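Local coordinates for protein beta-1,4-galactanase (Humicola insolens, PDB 1HJQ) that hydrolyses the beta-1,4-galactosidic linkages of type I arabinogalactans as a family 53 glycoside hydrolase, at residues S11-E16 / A66-A71; A96-D101 / G139-L144; D115-F120 / W162-S167; W190-V195 / N231-R236. One frame throughout, in Å; residues are numbered along the deposited sequence.

Interaction 1 of 4, residues S11-E16 / A66-A71; sequences SVMVEE and ARRAKA
Arg68 NH2 is shared by two carboxylates: it donates to Glu16 OE2 at 2.9 Å across this contact and also forms a salt bridge with Glu33 on helix 32-38. Its twin, Arg68 NH1, reaches Glu16 OE1, likewise 2.9 Å away, in a nearly straight bond (169° at the hydrogen). The guanidinium thus meets the acid end-on, one nitrogen to each oxygen. Glu16 OE1 offers its syn lone pair, while OE2 is met on the syn side but out of the carboxylate plane, the two flat groups being 23° apart. A bend at chi3 of Arg68 (56°) brings both nitrogens to the acid, which Glu16 presents on an extended chain. Met13 CG lies 3.9 Å from Arg68 NH1, placing aliphatic carbon beside the charge. With an alanine in place of Glu16 both bonds go, and Arg68 NH1 would probably lose its mate, the guanidinium, still drawn to Glu33, being freer to turn. In this TIM barrel, pieces 12-16 and 66-71 of helices 12-17 and 59-71 lie roughly at right angles, their axes passing 13.4 Å apart. Long charged side chains span that separation, so the direct contact is mainly electrostatic, and one cation probably balances two acids only in part.

Interaction 2 of 4, residues A96-D101 / G139-L144; sequences AGWPSD and GLLWPL
Trp98 and Leu141 bring together two consecutive beta-alpha loops of the TIM barrel, one between strand 75-80 and helix 102-123, the other between strand 129-132 and helix 150-165. The indole and the leucine slant across each other, and a single methyl does the touching: Leu141 CD2 lies 4.1 Å from Trp98 CE3 and almost as close to CZ3, so the benzene half of the ring takes the contact. With chi1 of -75°, Trp98 turns its CG away from its own carbonyl carbon, and the ring reaches toward the second loop, where it also meets Tyr112 with planes about 60° apart and packs on Lys108. Leu141 is further enclosed by Thr94 and Pro95 and by Leu156 of helix 150-165. Beyond it the chain passes through a cis peptide before Pro143 and then sends Leu144 toward the first loop. Here the partner is main chain, at the point where Asp101 serves as the N-cap of helix 102-123 and its OD1 receives a bond from Asn104 ND2. Leu144 also touches Leu105 one turn into that helix. No hydrogen bond joins the two segments, and Leu144 rests one branch on the main chain of Ser100 and Asp101, with CD1 3.8 Å from Ser100 O and the same distance from Asp101 C.

Interaction 3 of 4, residues D115-F120 / W162-S167; sequences DSMNRF and WGVKDS
Helix 115-120 comes up against the C-terminal end of helix 162-165 and the turn that follows, with Asn118 CA and Ser167 CA 5.5 Å apart. That closeness brings the first side-chain carbons together: Met117 CB lies 3.7 Å from Ser167 CB, and Met117 CG reaches Val164 CG2 at 4.2 Å. The bent methionine then leads away toward Phe80 of strand 75-80. These are neighbouring outer helices of the TIM barrel, here joined where the second one ends. Ser167, its OG held between its own N and carbonyl carbon (chi1 70°), donates back to Val164 O at 2.8 Å; Ser167 N binds the same oxygen. Asn118 OD1 lies alongside Ser167, 3.5 Å from its CB, and accepts from the backbone N of Arg168. Replacing Asn118 with a leucine would probably leave the backbone N-H of Arg168 without this acceptor. A water gives a hydrogen to Asp166 O at 2.7 Å and accepts only weakly from Asn118 ND2.

Interaction 4 of 4, residues W190-V195 / N231-R236; sequences WWYTNV and NNMVSR
In the outer helical layer of the TIM barrel, helix 185-198 and helix 223-237 stand side by side and meet through two pairs, Tyr192 with Met233 and Thr193 with Arg236. The backbones keep their distance, Tyr192 CA and Met233 CA being 9.1 Å apart, and the side chains span what lies between. Met233 sends out a chain whose last bend, at chi3 (56°), turns its methyl toward the phenol; CE stops 4.2 Å from Tyr192 CE2, coming in obliquely. The tyrosine ring is supported from within its own helix, for Trp191 CE3 sits 3.6 Å above one face, toward the rim. Inward, Tyr192 packs on Val177 and Leu179 of strand 174-179, and its side chain lies about 10 Å from that of Glu135, probably the proton donor. Met233 also touches Trp185 and Gln188, so the apolar pair belongs to a wider join between the helices. Nearer the solvent, Arg236 bends at chi2 and crosses Thr193 at about a right angle. Its NH2 remains 3.7 Å from Thr193 OG1, a contact without a hydrogen bond; that hydroxyl is bonded instead to Asn189 O in its own helix.

From the N terminus, interaction 1 closes the first loop, which holds helix 32-38 and strand 43-48, and joins helix 12-17 to helix 59-71. Interactions 2 and 3 then cross, because their segments alternate: 96-101, 115-120, 139-144, 162-167. Both join helix 102-123 and the loop before it to helix 150-165 and the loop before it, one through the loops and the other near the helices' C-terminal ends. Interaction 4 follows in series, linking helix 185-198 to helix 223-237 and closing the loop that holds strand 208-212. Ala66 packs on Phe120 between interactions 1 and 3, and Gly139 on Trp191 between interactions 2 and 4. Interactions 1 and 4 lie on opposite sides of the chain's centre.

Interaction 1 of 4, residues S11-E16 / A66-A71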
loop_
_atom_site.group_PDB
_atom_site.type_symbol
_atom_site.label_atom_id
_atom_site.label_comp_id
_atom_site.label_asym_id
_atom_site.label_seq_id
_atom_site.Cartn_x
_atom_site.Cartn_y
_atom_site.Cartn_z
ATOM N N SER A 11 -5.346 -9.980 3.678
ATOM C CA SER A 11 -5.528 -11.423 3.723
ATOM C C SER A 11 -6.227 -11.968 4.967
ATOM O O SER A 11 -6.593 -13.147 5.008
ATOM C CB SER A 11 -4.173 -12.098 3.616
ATOM O OG SER A 11 -3.415 -11.821 4.778
ATOM N N VAL A 12 -6.432 -11.122 5.968
ATOM C CA VAL A 12 -7.025 -11.578 7.218
ATOM C C VAL A 12 -8.214 -12.549 7.148
ATOM O O VAL A 12 -8.190 -13.584 7.816
ATOM C CB VAL A 12 -7.402 -10.385 8.112
ATOM C CG1 VAL A 12 -8.455 -9.549 7.433
ATOM C CG2 VAL A 12 -7.878 -10.882 9.468
ATOM N N MET A 13 -9.243 -12.246 6.361
ATOM C CA MET A 13 -10.397 -13.149 6.299
ATOM C C MET A 13 -10.116 -14.441 5.548
ATOM O O MET A 13 -10.664 -15.487 5.883
ATOM C CB MET A 13 -11.616 -12.449 5.689
ATOM C CG MET A 13 -12.244 -11.426 6.616
ATOM S SD MET A 13 -13.957 -11.061 6.199
ATOM C CE MET A 13 -13.750 -10.133 4.670
ATOM N N VAL A 14 -9.270 -14.368 4.529
ATOM C CA VAL A 14 -8.920 -15.551 3.763
ATOM C C VAL A 14 -8.217 -16.494 4.725
ATOM O O VAL A 14 -8.416 -17.710 4.678
ATOM C CB VAL A 14 -7.982 -15.201 2.578
ATOM C CG1 VAL A 14 -7.480 -16.455 1.917
ATOM C CG2 VAL A 14 -8.726 -14.342 1.567
ATOM N N GLU A 15 -7.407 -15.929 5.612
ATOM C CA GLU A 15 -6.695 -16.744 6.588
ATOM C C GLU A 15 -7.644 -17.313 7.633
ATOM O O GLU A 15 -7.529 -18.483 8.010
ATOM C CB GLU A 15 -5.593 -15.934 7.270
ATOM C CG GLU A 15 -4.402 -15.678 6.369
ATOM C CD GLU A 15 -3.700 -16.959 5.969
ATOM O OE1 GLU A 15 -4.365 -17.858 5.411
ATOM O OE2 GLU A 15 -2.480 -17.069 6.212
ATOM N N GLU A 16 -8.579 -16.493 8.103
ATOM C CA GLU A 16 -9.534 -16.969 9.093
ATOM C C GLU A 16 -10.313 -18.126 8.475
ATOM O O GLU A 16 -10.464 -19.176 9.099
ATOM C CB GLU A 16 -10.476 -15.842 9.537
ATOM C CG GLU A 16 -9.772 -14.744 10.325
ATOM C CD GLU A 16 -10.634 -13.500 10.548
ATOM O OE1 GLU A 16 -11.379 -13.108 9.620
ATOM O OE2 GLU A 16 -10.551 -12.897 11.645
ATOM N N ALA A 66 -13.277 -3.170 6.613
ATOM C CA ALA A 66 -13.313 -1.785 7.063
ATOM C C ALA A 66 -14.108 -1.672 8.358
ATOM O O ALA A 66 -13.610 -1.174 9.367
ATOM C CB ALA A 66 -13.930 -0.909 5.987
ATOM N N ARG A 67 -15.345 -2.147 8.324
ATOM C CA ARG A 67 -16.205 -2.087 9.486
ATOM C C ARG A 67 -15.459 -2.649 10.693
ATOM O O ARG A 67 -15.461 -2.049 11.768
ATOM C CB ARG A 67 -17.487 -2.866 9.207
ATOM C CG ARG A 67 -18.621 -2.579 10.162
ATOM C CD ARG A 67 -19.895 -3.229 9.663
ATOM N NE ARG A 67 -20.447 -2.542 8.497
ATOM C CZ ARG A 67 -21.153 -3.145 7.544
ATOM N NH1 ARG A 67 -21.383 -4.451 7.617
ATOM N NH2 ARG A 67 -21.637 -2.449 6.524
ATOM N N ARG A 68 -14.800 -3.786 10.515
ATOM C CA ARG A 68 -14.044 -4.391 11.609
ATOM C C ARG A 68 -12.883 -3.497 12.033
ATOM O O ARG A 68 -12.674 -3.262 13.216
ATOM C CB ARG A 68 -13.506 -5.768 11.196
ATOM C CG ARG A 68 -14.549 -6.880 11.233
ATOM C CD ARG A 68 -13.991 -8.207 10.725
ATOM N NE ARG A 68 -12.804 -8.628 11.467
ATOM C CZ ARG A 68 -12.181 -9.786 11.280
ATOM N NH1 ARG A 68 -12.636 -10.643 10.374
ATOM N NH2 ARG A 68 -11.103 -10.087 12.001
ATOM N N ALA A 69 -12.127 -3.005 11.059
ATOM C CA ALA A 69 -10.986 -2.140 11.336
ATOM C C ALA A 69 -11.409 -0.915 12.145
ATOM O O ALA A 69 -10.701 -0.483 13.058
ATOM C CB ALA A 69 -10.346 -1.707 10.031
ATOM N N LYS A 70 -12.566 -0.363 11.795
ATOM C CA LYS A 70 -13.114 0.804 12.465
ATOM C C LYS A 70 -13.483 0.479 13.923
ATOM O O LYS A 70 -13.218 1.269 14.832
ATOM C CB LYS A 70 -14.352 1.283 11.699
ATOM C CG LYS A 70 -15.066 2.490 12.293
ATOM C CD LYS A 70 -16.413 2.703 11.604
ATOM C CE LYS A 70 -17.159 3.914 12.156
ATOM N NZ LYS A 70 -18.507 4.057 11.523
ATOM N N ALA A 71 -14.088 -0.683 14.153
ATOM C CA ALA A 71 -14.473 -1.055 15.508
ATOM C C ALA A 71 -13.254 -1.078 16.430
ATOM O O ALA A 71 -13.365 -0.799 17.619
ATOM C CB ALA A 71 -15.160 -2.415 15.510
#

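Interaction 2 of 4, residues A96-D101 / G139-L144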
loop_
_atom_site.group_PDB
_atom_site.type_symbol
_atom_site.label_atom_id
_atom_site.label_comp_id
_atom_site.label_asym_id
_atom_site.label_seq_id
_atom_site.Cartn_x
_atom_site.Cartn_y
_atom_site.Cartn_z
ATOM N N ALA A 96 -11.904 -7.497 -17.232
ATOM C CA ALA A 96 -12.605 -7.967 -18.425
ATOM C C ALA A 96 -13.917 -7.208 -18.502
ATOM O O ALA A 96 -14.572 -7.002 -17.484
ATOM C CB ALA A 96 -12.875 -9.462 -18.334
ATOM N N GLY A 97 -14.286 -6.775 -19.705
ATOM C CA GLY A 97 -15.527 -6.039 -19.874
ATOM C C GLY A 97 -15.373 -4.530 -19.974
ATOM O O GLY A 97 -16.178 -3.869 -20.622
ATOM N N TRP A 98 -14.350 -3.974 -19.338
ATOM C CA TRP A 98 -14.134 -2.531 -19.395
ATOM C C TRP A 98 -13.803 -2.069 -20.818
ATOM O O TRP A 98 -13.295 -2.834 -21.622
ATOM C CB TRP A 98 -13.041 -2.140 -18.399
ATOM C CG TRP A 98 -13.556 -2.159 -16.996
ATOM C CD1 TRP A 98 -14.606 -2.893 -16.526
ATOM C CD2 TRP A 98 -13.062 -1.409 -15.881
ATOM N NE1 TRP A 98 -14.802 -2.647 -15.191
ATOM C CE2 TRP A 98 -13.867 -1.738 -14.767
ATOM C CE3 TRP A 98 -12.020 -0.489 -15.713
ATOM C CZ2 TRP A 98 -13.664 -1.181 -13.500
ATOM C CZ3 TRP A 98 -11.819 0.068 -14.449
ATOM C CH2 TRP A 98 -12.640 -0.283 -13.362
ATOM N N PRO A 99 -14.109 -0.806 -21.146
ATOM C CA PRO A 99 -13.860 -0.236 -22.475
ATOM C C PRO A 99 -12.460 -0.268 -23.081
ATOM O O PRO A 99 -11.467 -0.492 -22.393
ATOM C CB PRO A 99 -14.430 1.181 -22.360
ATOM C CG PRO A 99 -14.500 1.433 -20.890
ATOM C CD PRO A 99 -14.891 0.125 -20.316
ATOM N N SER A 100 -12.416 -0.042 -24.395
ATOM C CA SER A 100 -11.185 -0.053 -25.177
ATOM C C SER A 100 -10.772 1.316 -25.703
ATOM O O SER A 100 -9.795 1.417 -26.440
ATOM C CB SER A 100 -11.340 -0.983 -26.374
ATOM O OG SER A 100 -12.103 -2.121 -26.033
ATOM N N ASP A 101 -11.524 2.362 -25.382
ATOM C CA ASP A 101 -11.148 3.699 -25.836
ATOM C C ASP A 101 -10.953 4.546 -24.589
ATOM O O ASP A 101 -11.674 4.387 -23.599
ATOM C CB ASP A 101 -12.205 4.313 -26.769
ATOM C CG ASP A 101 -13.557 4.455 -26.114
ATOM O OD1 ASP A 101 -14.288 3.452 -26.015
ATOM O OD2 ASP A 101 -13.888 5.574 -25.691
ATOM N N GLY A 139 2.471 2.426 -15.385
ATOM C CA GLY A 139 1.106 2.767 -15.733
ATOM C C GLY A 139 0.079 1.802 -15.162
ATOM O O GLY A 139 0.405 0.955 -14.330
ATOM N N LEU A 140 -1.164 1.939 -15.622
ATOM C CA LEU A 140 -2.262 1.097 -15.165
ATOM C C LEU A 140 -3.227 0.853 -16.312
ATOM O O LEU A 140 -3.096 1.456 -17.375
ATOM C CB LEU A 140 -3.020 1.778 -14.023
ATOM C CG LEU A 140 -3.860 3.013 -14.366
ATOM C CD1 LEU A 140 -4.729 3.377 -13.180
ATOM C CD2 LEU A 140 -2.970 4.182 -14.735
ATOM N N LEU A 141 -4.194 -0.033 -16.085
ATOM C CA LEU A 141 -5.211 -0.358 -17.079
ATOM C C LEU A 141 -4.668 -0.539 -18.497
ATOM O O LEU A 141 -5.078 0.159 -19.428
ATOM C CB LEU A 141 -6.292 0.726 -17.057
ATOM C CG LEU A 141 -7.105 0.705 -15.758
ATOM C CD1 LEU A 141 -8.024 1.916 -15.667
ATOM C CD2 LEU A 141 -7.897 -0.598 -15.695
ATOM N N TRP A 142 -3.753 -1.488 -18.656
ATOM C CA TRP A 142 -3.150 -1.762 -19.955
ATOM C C TRP A 142 -4.191 -2.298 -20.919
ATOM O O TRP A 142 -5.124 -2.985 -20.508
ATOM C CB TRP A 142 -2.019 -2.773 -19.805
ATOM C CG TRP A 142 -0.904 -2.297 -18.940
ATOM C CD1 TRP A 142 -0.746 -1.047 -18.409
ATOM C CD2 TRP A 142 0.228 -3.057 -18.518
ATOM N NE1 TRP A 142 0.420 -0.982 -17.682
ATOM C CE2 TRP A 142 1.036 -2.203 -17.733
ATOM C CE3 TRP A 142 0.639 -4.377 -18.724
ATOM C CZ2 TRP A 142 2.236 -2.631 -17.156
ATOM C CZ3 TRP A 142 1.828 -4.801 -18.149
ATOM C CH2 TRP A 142 2.614 -3.927 -17.374
ATOM N N PRO A 143 -4.012 -2.052 -22.226
ATOM C CA PRO A 143 -2.924 -1.334 -22.902
ATOM C C PRO A 143 -2.926 0.189 -22.810
ATOM O O PRO A 143 -1.863 0.803 -22.758
ATOM C CB PRO A 143 -3.058 -1.780 -24.362
ATOM C CG PRO A 143 -3.916 -2.999 -24.305
ATOM C CD PRO A 143 -4.891 -2.677 -23.218
ATOM N N LEU A 144 -4.110 0.793 -22.821
ATOM C CA LEU A 144 -4.233 2.246 -22.776
ATOM C C LEU A 144 -3.343 2.971 -21.769
ATOM O O LEU A 144 -2.589 3.865 -22.144
ATOM C CB LEU A 144 -5.695 2.634 -22.545
ATOM C CG LEU A 144 -6.652 2.177 -23.652
ATOM C CD1 LEU A 144 -8.081 2.478 -23.253
ATOM C CD2 LEU A 144 -6.307 2.886 -24.963
#

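Interaction 3 of 4, residues D115-F120 / W162-S167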
loop_
_atom_site.group_PDB
_atom_site.type_symbol
_atom_site.label_atom_id
_atom_site.label_comp_id
_atom_site.label_asym_id
_atom_site.label_seq_id
_atom_site.Cartn_x
_atom_site.Cartn_y
_atom_site.Cartn_z
ATOM N N ASP A 115 -18.713 4.828 -7.452
ATOM C CA ASP A 115 -19.599 3.890 -6.789
ATOM C C ASP A 115 -18.915 3.195 -5.624
ATOM O O ASP A 115 -19.514 3.030 -4.564
ATOM C CB ASP A 115 -20.115 2.859 -7.789
ATOM C CG ASP A 115 -20.980 3.487 -8.870
ATOM O OD1 ASP A 115 -21.155 4.724 -8.846
ATOM O OD2 ASP A 115 -21.483 2.748 -9.748
ATOM N N SER A 116 -17.660 2.803 -5.812
ATOM C CA SER A 116 -16.920 2.130 -4.755
ATOM C C SER A 116 -16.791 3.003 -3.507
ATOM O O SER A 116 -17.063 2.553 -2.392
ATOM C CB SER A 116 -15.528 1.734 -5.242
ATOM O OG SER A 116 -15.585 0.720 -6.224
ATOM N N MET A 117 -16.364 4.247 -3.686
ATOM C CA MET A 117 -16.218 5.141 -2.548
ATOM C C MET A 117 -17.569 5.382 -1.884
ATOM O O MET A 117 -17.677 5.396 -0.656
ATOM C CB MET A 117 -15.594 6.457 -2.995
ATOM C CG MET A 117 -14.135 6.327 -3.426
ATOM S SD MET A 117 -12.974 6.059 -2.053
ATOM C CE MET A 117 -13.067 4.273 -1.865
ATOM N N ASN A 118 -18.608 5.555 -2.695
ATOM C CA ASN A 118 -19.941 5.781 -2.151
ATOM C C ASN A 118 -20.400 4.553 -1.380
ATOM O O ASN A 118 -21.252 4.633 -0.497
ATOM C CB ASN A 118 -20.938 6.105 -3.266
ATOM C CG ASN A 118 -20.890 7.559 -3.678
ATOM O OD1 ASN A 118 -20.783 8.447 -2.835
ATOM N ND2 ASN A 118 -20.986 7.815 -4.979
ATOM N N ARG A 119 -19.820 3.410 -1.713
ATOM C CA ARG A 119 -20.171 2.172 -1.042
ATOM C C ARG A 119 -19.767 2.280 0.431
ATOM O O ARG A 119 -20.504 1.856 1.324
ATOM C CB ARG A 119 -19.455 1.010 -1.713
ATOM C CG ARG A 119 -19.988 -0.333 -1.323
ATOM C CD ARG A 119 -21.402 -0.548 -1.820
ATOM N NE ARG A 119 -21.923 -1.805 -1.293
ATOM C CZ ARG A 119 -21.522 -3.012 -1.686
ATOM N NH1 ARG A 119 -20.599 -3.141 -2.629
ATOM N NH2 ARG A 119 -22.031 -4.093 -1.110
ATOM N N PHE A 120 -18.595 2.858 0.680
ATOM C CA PHE A 120 -18.121 3.042 2.046
ATOM C C PHE A 120 -18.906 4.163 2.726
ATOM O O PHE A 120 -19.297 4.043 3.886
ATOM C CB PHE A 120 -16.627 3.381 2.064
ATOM C CG PHE A 120 -15.740 2.213 1.771
ATOM C CD1 PHE A 120 -15.292 1.965 0.479
ATOM C CD2 PHE A 120 -15.375 1.339 2.786
ATOM C CE1 PHE A 120 -14.494 0.861 0.200
ATOM C CE2 PHE A 120 -14.577 0.231 2.519
ATOM C CZ PHE A 120 -14.137 -0.009 1.226
ATOM N N TRP A 162 -11.311 12.147 -9.355
ATOM C CA TRP A 162 -12.615 12.765 -9.211
ATOM C C TRP A 162 -13.724 11.818 -8.820
ATOM O O TRP A 162 -14.744 12.248 -8.281
ATOM C CB TRP A 162 -12.977 13.547 -10.473
ATOM C CG TRP A 162 -12.298 14.857 -10.454
ATOM C CD1 TRP A 162 -10.997 15.114 -10.795
ATOM C CD2 TRP A 162 -12.812 16.066 -9.892
ATOM N NE1 TRP A 162 -10.668 16.408 -10.468
ATOM C CE2 TRP A 162 -11.763 17.015 -9.910
ATOM C CE3 TRP A 162 -14.055 16.438 -9.364
ATOM C CZ2 TRP A 162 -11.921 18.316 -9.420
ATOM C CZ3 TRP A 162 -14.211 17.738 -8.873
ATOM C CH2 TRP A 162 -13.147 18.658 -8.907
ATOM N N GLY A 163 -13.533 10.532 -9.081
ATOM C CA GLY A 163 -14.542 9.578 -8.676
ATOM C C GLY A 163 -14.569 9.667 -7.158
ATOM O O GLY A 163 -15.604 9.490 -6.514
ATOM N N VAL A 164 -13.406 9.960 -6.586
ATOM C CA VAL A 164 -13.274 10.093 -5.144
ATOM C C VAL A 164 -13.840 11.441 -4.727
ATOM O O VAL A 164 -14.632 11.539 -3.794
ATOM C CB VAL A 164 -11.793 10.030 -4.706
ATOM C CG1 VAL A 164 -11.690 10.162 -3.192
ATOM C CG2 VAL A 164 -11.164 8.732 -5.181
ATOM N N LYS A 165 -13.436 12.485 -5.433
ATOM C CA LYS A 165 -13.897 13.813 -5.095
ATOM C C LYS A 165 -15.408 13.977 -5.155
ATOM O O LYS A 165 -15.984 14.629 -4.288
ATOM C CB LYS A 165 -13.210 14.845 -5.982
ATOM C CG LYS A 165 -11.708 14.944 -5.742
ATOM C CD LYS A 165 -11.064 15.992 -6.655
ATOM C CE LYS A 165 -9.572 16.101 -6.400
ATOM N NZ LYS A 165 -9.305 16.500 -4.985
ATOM N N ASP A 166 -16.053 13.382 -6.154
ATOM C CA ASP A 166 -17.506 13.495 -6.289
ATOM C C ASP A 166 -18.328 12.516 -5.443
ATOM O O ASP A 166 -19.549 12.479 -5.569
ATOM C CB ASP A 166 -17.936 13.312 -7.749
ATOM C CG ASP A 166 -17.461 14.428 -8.653
ATOM O OD1 ASP A 166 -17.172 15.533 -8.152
ATOM O OD2 ASP A 166 -17.396 14.197 -9.881
ATOM N N SER A 167 -17.688 11.723 -4.592
ATOM C CA SER A 167 -18.431 10.758 -3.783
ATOM C C SER A 167 -19.043 11.387 -2.531
ATOM O O SER A 167 -18.770 12.537 -2.205
ATOM C CB SER A 167 -17.518 9.608 -3.366
ATOM O OG SER A 167 -16.557 10.044 -2.420
HETATM O O HOH W 1 -21.874 11.131 -5.419
#

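Interaction 4 of 4, residues W190-V195 / N231-R236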
loop_
_atom_site.group_PDB
_atom_site.type_symbol
_atom_site.label_atom_id
_atom_site.label_comp_id
_atom_site.label_asym_id
_atom_site.label_seq_id
_atom_site.Cartn_x
_atom_site.Cartn_y
_atom_site.Cartn_z
ATOM N N TRP A 190 10.993 10.793 -13.327
ATOM C CA TRP A 190 10.565 10.487 -14.696
ATOM C C TRP A 190 9.035 10.328 -14.779
ATOM O O TRP A 190 8.355 10.950 -15.600
ATOM C CB TRP A 190 11.263 9.192 -15.118
ATOM C CG TRP A 190 10.655 8.443 -16.246
ATOM C CD1 TRP A 190 10.774 8.729 -17.568
ATOM C CD2 TRP A 190 9.902 7.223 -16.161
ATOM N NE1 TRP A 190 10.151 7.762 -18.319
ATOM C CE2 TRP A 190 9.607 6.825 -17.480
ATOM C CE3 TRP A 190 9.451 6.428 -15.099
ATOM C CZ2 TRP A 190 8.880 5.660 -17.771
ATOM C CZ3 TRP A 190 8.723 5.262 -15.389
ATOM C CH2 TRP A 190 8.450 4.896 -16.716
ATOM N N TRP A 191 8.498 9.483 -13.915
ATOM C CA TRP A 191 7.069 9.235 -13.898
ATOM C C TRP A 191 6.210 10.482 -13.670
ATOM O O TRP A 191 5.435 10.884 -14.545
ATOM C CB TRP A 191 6.726 8.206 -12.827
ATOM C CG TRP A 191 5.399 7.579 -13.059
ATOM C CD1 TRP A 191 5.138 6.467 -13.809
ATOM C CD2 TRP A 191 4.138 8.035 -12.564
ATOM N NE1 TRP A 191 3.792 6.198 -13.809
ATOM C CE2 TRP A 191 3.152 7.145 -13.049
ATOM C CE3 TRP A 191 3.742 9.109 -11.758
ATOM C CZ2 TRP A 191 1.796 7.294 -12.753
ATOM C CZ3 TRP A 191 2.402 9.257 -11.465
ATOM C CH2 TRP A 191 1.441 8.354 -11.961
ATOM N N TYR A 192 6.332 11.087 -12.493
ATOM C CA TYR A 192 5.530 12.265 -12.174
ATOM C C TYR A 192 5.706 13.398 -13.180
ATOM O O TYR A 192 4.736 14.061 -13.558
ATOM C CB TYR A 192 5.843 12.748 -10.751
ATOM C CG TYR A 192 5.238 11.870 -9.667
ATOM C CD1 TYR A 192 3.852 11.843 -9.451
ATOM C CD2 TYR A 192 6.045 11.063 -8.867
ATOM C CE1 TYR A 192 3.291 11.037 -8.466
ATOM C CE2 TYR A 192 5.498 10.250 -7.878
ATOM C CZ TYR A 192 4.119 10.241 -7.680
ATOM O OH TYR A 192 3.577 9.450 -6.687
ATOM N N THR A 193 6.939 13.616 -13.621
ATOM C CA THR A 193 7.202 14.665 -14.589
ATOM C C THR A 193 6.352 14.427 -15.836
ATOM O O THR A 193 5.580 15.290 -16.261
ATOM C CB THR A 193 8.691 14.688 -14.992
ATOM O OG1 THR A 193 9.475 15.141 -13.880
ATOM C CG2 THR A 193 8.911 15.614 -16.199
ATOM N N ASN A 194 6.496 13.244 -16.416
ATOM C CA ASN A 194 5.742 12.911 -17.609
ATOM C C ASN A 194 4.230 12.941 -17.410
ATOM O O ASN A 194 3.508 13.427 -18.277
ATOM C CB ASN A 194 6.177 11.548 -18.132
ATOM C CG ASN A 194 7.509 11.603 -18.843
ATOM O OD1 ASN A 194 7.639 12.247 -19.886
ATOM N ND2 ASN A 194 8.510 10.931 -18.290
ATOM N N VAL A 195 3.749 12.433 -16.280
ATOM C CA VAL A 195 2.318 12.429 -16.022
ATOM C C VAL A 195 1.768 13.837 -15.769
ATOM O O VAL A 195 0.733 14.225 -16.324
ATOM C CB VAL A 195 1.969 11.537 -14.804
ATOM C CG1 VAL A 195 0.493 11.640 -14.492
ATOM C CG2 VAL A 195 2.334 10.100 -15.086
ATOM N N ASN A 231 12.888 13.490 -0.185
ATOM C CA ASN A 231 13.164 14.919 -0.108
ATOM C C ASN A 231 13.011 15.581 -1.464
ATOM O O ASN A 231 12.432 16.668 -1.564
ATOM C CB ASN A 231 14.569 15.174 0.428
ATOM C CG ASN A 231 14.628 15.137 1.944
ATOM O OD1 ASN A 231 13.976 15.939 2.618
ATOM N ND2 ASN A 231 15.408 14.207 2.489
ATOM N N ASN A 232 13.519 14.924 -2.505
ATOM C CA ASN A 232 13.417 15.463 -3.856
ATOM C C ASN A 232 11.959 15.570 -4.300
ATOM O O ASN A 232 11.545 16.578 -4.877
ATOM C CB ASN A 232 14.179 14.588 -4.853
ATOM C CG ASN A 232 15.680 14.616 -4.637
ATOM O OD1 ASN A 232 16.205 15.464 -3.918
ATOM N ND2 ASN A 232 16.381 13.687 -5.276
ATOM N N MET A 233 11.190 14.521 -4.027
ATOM C CA MET A 233 9.776 14.476 -4.394
ATOM C C MET A 233 9.008 15.587 -3.688
ATOM O O MET A 233 8.296 16.370 -4.326
ATOM C CB MET A 233 9.181 13.113 -4.021
ATOM C CG MET A 233 9.776 11.935 -4.785
ATOM S SD MET A 233 9.292 10.322 -4.102
ATOM C CE MET A 233 7.478 10.459 -4.145
ATOM N N VAL A 234 9.162 15.647 -2.366
ATOM C CA VAL A 234 8.491 16.651 -1.546
ATOM C C VAL A 234 8.810 18.087 -1.976
ATOM O O VAL A 234 7.907 18.892 -2.194
ATOM C CB VAL A 234 8.865 16.478 -0.058
ATOM C CG1 VAL A 234 8.301 17.625 0.755
ATOM C CG2 VAL A 234 8.329 15.148 0.461
ATOM N N SER A 235 10.097 18.395 -2.100
ATOM C CA SER A 235 10.534 19.727 -2.499
ATOM C C SER A 235 10.056 20.107 -3.897
ATOM O O SER A 235 9.854 21.284 -4.200
ATOM C CB SER A 235 12.060 19.818 -2.450
ATOM O OG SER A 235 12.501 21.098 -2.858
ATOM N N ARG A 236 9.863 19.105 -4.742
ATOM C CA ARG A 236 9.433 19.339 -6.110
ATOM C C ARG A 236 7.924 19.457 -6.319
ATOM O O ARG A 236 7.461 20.324 -7.064
ATOM C CB ARG A 236 9.968 18.228 -7.000
ATOM C CG ARG A 236 9.490 18.294 -8.431
ATOM C CD ARG A 236 10.298 19.254 -9.273
ATOM N NE ARG A 236 10.216 18.844 -10.669
ATOM C CZ ARG A 236 9.221 19.165 -11.497
ATOM N NH1 ARG A 236 8.211 19.927 -11.076
ATOM N NH2 ARG A 236 9.226 18.691 -12.744
#